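Local coordinates for ribonucleoside-diphosphate reductase subunit beta (Clostridium botulinum, PDB 6ZJK), which probably supplies, as the diiron R2 subunit of a ribonucleotide reductase, the oxidising radical with which the enzyme reduces ribonucleoside diphosphates to deoxyribonucleoside diphosphates, at residues Glu265-Val276 against Arg310-Tyr320. Numbering follows the deposited sequence.
Sequences EEEFRQMMRMGV and RLVAIGLKPLY
A Schellman motif with Gly-315 at its positive-phi position ends helix 296-313, and the chain leaving it, 316-320, runs along helix 262-287, where Arg-269 of the helix binds the carbonyls of Lys-317 and Pro-318. The guanidinium grips side-on: Arg-269 NE reaches Lys-317 O at 2.6 Å, and NH2 shares that oxygen from well above its carbonyl plane. Arg-269 NH2 also makes a weak bond to Pro-318 O, while NH1 forms a salt bridge with Glu-266 OE2 (3.3 Å) on its syn lone pair. Partners at its edge thus fix the rotation of the group, and Leu-319 CD2 lies over one face. The bend at chi3 (91°) turns the guanidinium to this edge-on grip. Leu-319 CD1 rests on the helix backbone, 3.5 Å from Arg-269 O, and touches Arg-273 CB. Leu-316 spreads its methyls, CD2 against Glu-265 CB at 3.8 Å and CD1 beside Phe-268 CB and Arg-269 CG. Deeper in, with CG anti to the backbone N (chi1 177°), Met-272 lays that carbon on Leu-311 CD2, and bends at chi2 and chi3 bring CE to 3.6 Å from Arg-310 CB. Val-276 CG1 meets Tyr-320 obliquely, near OH and CE2. Beyond the contact, Phe-268 packs on helix 190-220, and the side chain of Arg-310, about 11 Å from an iron ion, hydrogen-bonds Gly-205 O of that helix through NE and touches Leu-242 of helix 225-255.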
# COMPACT_ATOMS: atom_id res chain seq x y z
N GLU A 265 21.22 14.89 16.31
CA GLU A 265 20.21 15.91 16.08
C GLU A 265 20.78 17.07 15.27
O GLU A 265 20.06 17.65 14.44
CB GLU A 265 19.64 16.40 17.41
CG GLU A 265 19.03 15.28 18.26
CD GLU A 265 18.12 15.80 19.37
OE1 GLU A 265 18.52 16.76 20.09
OE2 GLU A 265 17.01 15.24 19.52
N GLU A 266 22.06 17.41 15.46
CA GLU A 266 22.64 18.45 14.62
C GLU A 266 22.78 17.98 13.18
O GLU A 266 22.56 18.76 12.24
CB GLU A 266 24.00 18.90 15.18
CG GLU A 266 24.56 20.17 14.53
CD GLU A 266 23.59 21.35 14.62
OE1 GLU A 266 22.93 21.51 15.67
OE2 GLU A 266 23.50 22.12 13.64
N GLU A 267 23.08 16.70 12.97
CA GLU A 267 23.12 16.22 11.59
C GLU A 267 21.74 16.29 10.93
O GLU A 267 21.62 16.66 9.76
CB GLU A 267 23.65 14.78 11.58
CG GLU A 267 24.92 14.57 12.37
CD GLU A 267 25.46 13.16 12.19
OE1 GLU A 267 25.24 12.56 11.11
OE2 GLU A 267 26.07 12.64 13.15
N PHE A 268 20.64 16.13 11.67
CA PHE A 268 19.31 16.36 11.11
C PHE A 268 19.11 17.83 10.73
O PHE A 268 18.50 18.13 9.70
CB PHE A 268 18.24 15.92 12.12
CG PHE A 268 18.11 14.42 12.27
CD1 PHE A 268 18.81 13.56 11.44
CD2 PHE A 268 17.23 13.89 13.20
CE1 PHE A 268 18.67 12.18 11.56
CE2 PHE A 268 17.08 12.50 13.34
CZ PHE A 268 17.81 11.65 12.51
N ARG A 269 19.57 18.75 11.58
CA ARG A 269 19.45 20.18 11.28
C ARG A 269 20.18 20.55 9.99
O ARG A 269 19.71 21.41 9.24
CB ARG A 269 19.92 21.02 12.47
CG ARG A 269 18.90 21.05 13.61
CD ARG A 269 19.31 21.89 14.81
NE ARG A 269 18.87 23.27 14.72
CZ ARG A 269 19.64 24.29 14.34
NH1 ARG A 269 20.91 24.09 14.00
NH2 ARG A 269 19.14 25.50 14.29
N GLN A 270 21.30 19.92 9.74
CA GLN A 270 22.07 20.19 8.56
C GLN A 270 21.47 19.60 7.31
O GLN A 270 21.66 20.11 6.24
CB GLN A 270 23.48 19.71 8.69
CG GLN A 270 24.30 20.53 9.65
CD GLN A 270 24.33 22.00 9.35
OE1 GLN A 270 24.82 22.40 8.34
NE2 GLN A 270 23.84 22.80 10.26
N MET A 271 20.71 18.52 7.45
CA MET A 271 20.04 17.87 6.37
C MET A 271 18.99 18.81 5.93
O MET A 271 18.80 19.00 4.79
CB MET A 271 19.41 16.56 6.81
CG MET A 271 20.39 15.43 7.04
SD MET A 271 19.69 13.80 7.21
CE MET A 271 18.85 13.62 5.69
N MET A 272 18.28 19.40 6.84
CA MET A 272 17.29 20.34 6.49
C MET A 272 17.91 21.58 5.81
O MET A 272 17.32 22.13 4.94
CB MET A 272 16.54 20.70 7.72
CG MET A 272 15.49 21.72 7.59
SD MET A 272 14.11 21.32 6.56
CE MET A 272 13.00 20.45 7.61
N ARG A 273 19.07 22.04 6.27
CA ARG A 273 19.76 23.17 5.70
C ARG A 273 20.07 22.91 4.23
O ARG A 273 19.81 23.71 3.43
CB ARG A 273 21.03 23.52 6.47
CG ARG A 273 21.64 24.86 6.10
CD ARG A 273 23.01 25.12 6.67
NE ARG A 273 23.92 24.08 6.25
CZ ARG A 273 24.63 24.14 5.15
NH1 ARG A 273 24.55 25.21 4.40
NH2 ARG A 273 25.42 23.15 4.78
N MET A 274 20.64 21.76 3.94
CA MET A 274 20.95 21.54 2.56
C MET A 274 19.71 21.36 1.74
O MET A 274 19.55 21.97 0.73
CB MET A 274 21.73 20.27 2.43
CG MET A 274 23.12 20.28 3.00
SD MET A 274 24.31 21.19 2.00
CE MET A 274 25.75 21.02 3.02
N GLY A 275 18.66 20.74 2.22
CA GLY A 275 17.43 20.62 1.51
C GLY A 275 16.85 21.95 1.20
O GLY A 275 16.37 22.12 0.15
N VAL A 276 16.86 22.86 2.15
CA VAL A 276 16.39 24.20 1.96
C VAL A 276 17.21 24.90 0.87
O VAL A 276 16.67 25.52 0.04
CB VAL A 276 16.45 25.02 3.26
CG1 VAL A 276 15.99 26.42 3.04
CG2 VAL A 276 15.61 24.39 4.35
N ARG A 310 8.89 23.21 10.32
CA ARG A 310 9.17 21.77 10.29
C ARG A 310 10.12 21.37 11.41
O ARG A 310 9.90 20.35 12.08
CB ARG A 310 9.74 21.37 8.94
CG ARG A 310 8.92 21.80 7.75
CD ARG A 310 7.47 21.31 7.83
NE ARG A 310 6.75 21.62 6.60
CZ ARG A 310 5.54 22.18 6.55
NH1 ARG A 310 4.91 22.50 7.67
NH2 ARG A 310 4.97 22.43 5.38
N LEU A 311 11.17 22.16 11.65
CA LEU A 311 12.15 21.81 12.67
C LEU A 311 11.55 21.92 14.07
O LEU A 311 11.76 21.04 14.91
CB LEU A 311 13.41 22.67 12.53
CG LEU A 311 14.35 22.33 11.37
CD1 LEU A 311 15.61 23.19 11.40
CD2 LEU A 311 14.74 20.87 11.36
N VAL A 312 10.79 22.99 14.32
CA VAL A 312 10.09 23.23 15.58
C VAL A 312 9.24 22.02 15.95
O VAL A 312 9.11 21.66 17.13
CB VAL A 312 9.24 24.51 15.47
CG1 VAL A 312 8.08 24.47 16.46
CG2 VAL A 312 10.10 25.74 15.69
N ALA A 313 8.55 21.52 14.93
CA ALA A 313 7.58 20.44 15.09
C ALA A 313 8.22 19.12 15.51
O ALA A 313 7.50 18.23 16.00
CB ALA A 313 6.78 20.25 13.82
N ILE A 314 9.52 18.95 15.32
CA ILE A 314 10.21 17.78 15.85
C ILE A 314 11.19 18.17 16.96
O ILE A 314 12.13 17.42 17.25
CB ILE A 314 10.89 16.97 14.73
CG1 ILE A 314 11.79 17.86 13.86
CG2 ILE A 314 9.82 16.38 13.81
CD1 ILE A 314 12.65 17.06 12.93
N GLY A 315 10.99 19.32 17.58
CA GLY A 315 11.75 19.71 18.75
C GLY A 315 13.15 20.23 18.50
O GLY A 315 13.96 20.25 19.42
N LEU A 316 13.43 20.74 17.31
CA LEU A 316 14.77 21.21 17.00
C LEU A 316 14.76 22.72 16.78
O LEU A 316 13.74 23.30 16.40
CB LEU A 316 15.31 20.48 15.76
CG LEU A 316 15.54 18.98 15.96
CD1 LEU A 316 15.89 18.33 14.65
CD2 LEU A 316 16.67 18.78 16.95
N LYS A 317 15.91 23.35 17.03
CA LYS A 317 15.94 24.80 16.89
C LYS A 317 15.92 25.20 15.41
O LYS A 317 16.65 24.61 14.60
CB LYS A 317 17.18 25.40 17.54
CG LYS A 317 17.55 24.90 18.92
CD LYS A 317 17.03 25.87 19.98
CE LYS A 317 17.94 25.88 21.21
NZ LYS A 317 18.68 24.62 21.43
N PRO A 318 15.19 26.27 15.10
CA PRO A 318 15.11 26.75 13.72
C PRO A 318 16.47 27.20 13.20
O PRO A 318 17.37 27.56 13.96
CB PRO A 318 14.14 27.94 13.80
CG PRO A 318 13.45 27.81 15.09
CD PRO A 318 14.38 27.09 16.02
N LEU A 319 16.62 27.15 11.87
CA LEU A 319 17.82 27.65 11.19
C LEU A 319 17.74 29.13 10.84
O LEU A 319 18.77 29.80 10.80
CB LEU A 319 18.07 26.85 9.91
CG LEU A 319 18.51 25.39 10.08
CD1 LEU A 319 18.33 24.63 8.78
CD2 LEU A 319 19.97 25.34 10.53
N TYR A 320 16.54 29.66 10.59
CA TYR A 320 16.38 31.04 10.13
C TYR A 320 15.42 31.80 11.04
O TYR A 320 14.36 32.26 10.59
CB TYR A 320 15.89 31.04 8.68
CG TYR A 320 16.65 30.04 7.83
CD1 TYR A 320 17.93 30.33 7.36
CD2 TYR A 320 16.10 28.80 7.51
CE1 TYR A 320 18.63 29.42 6.58
CE2 TYR A 320 16.79 27.88 6.74
CZ TYR A 320 18.07 28.20 6.29
OH TYR A 320 18.78 27.30 5.52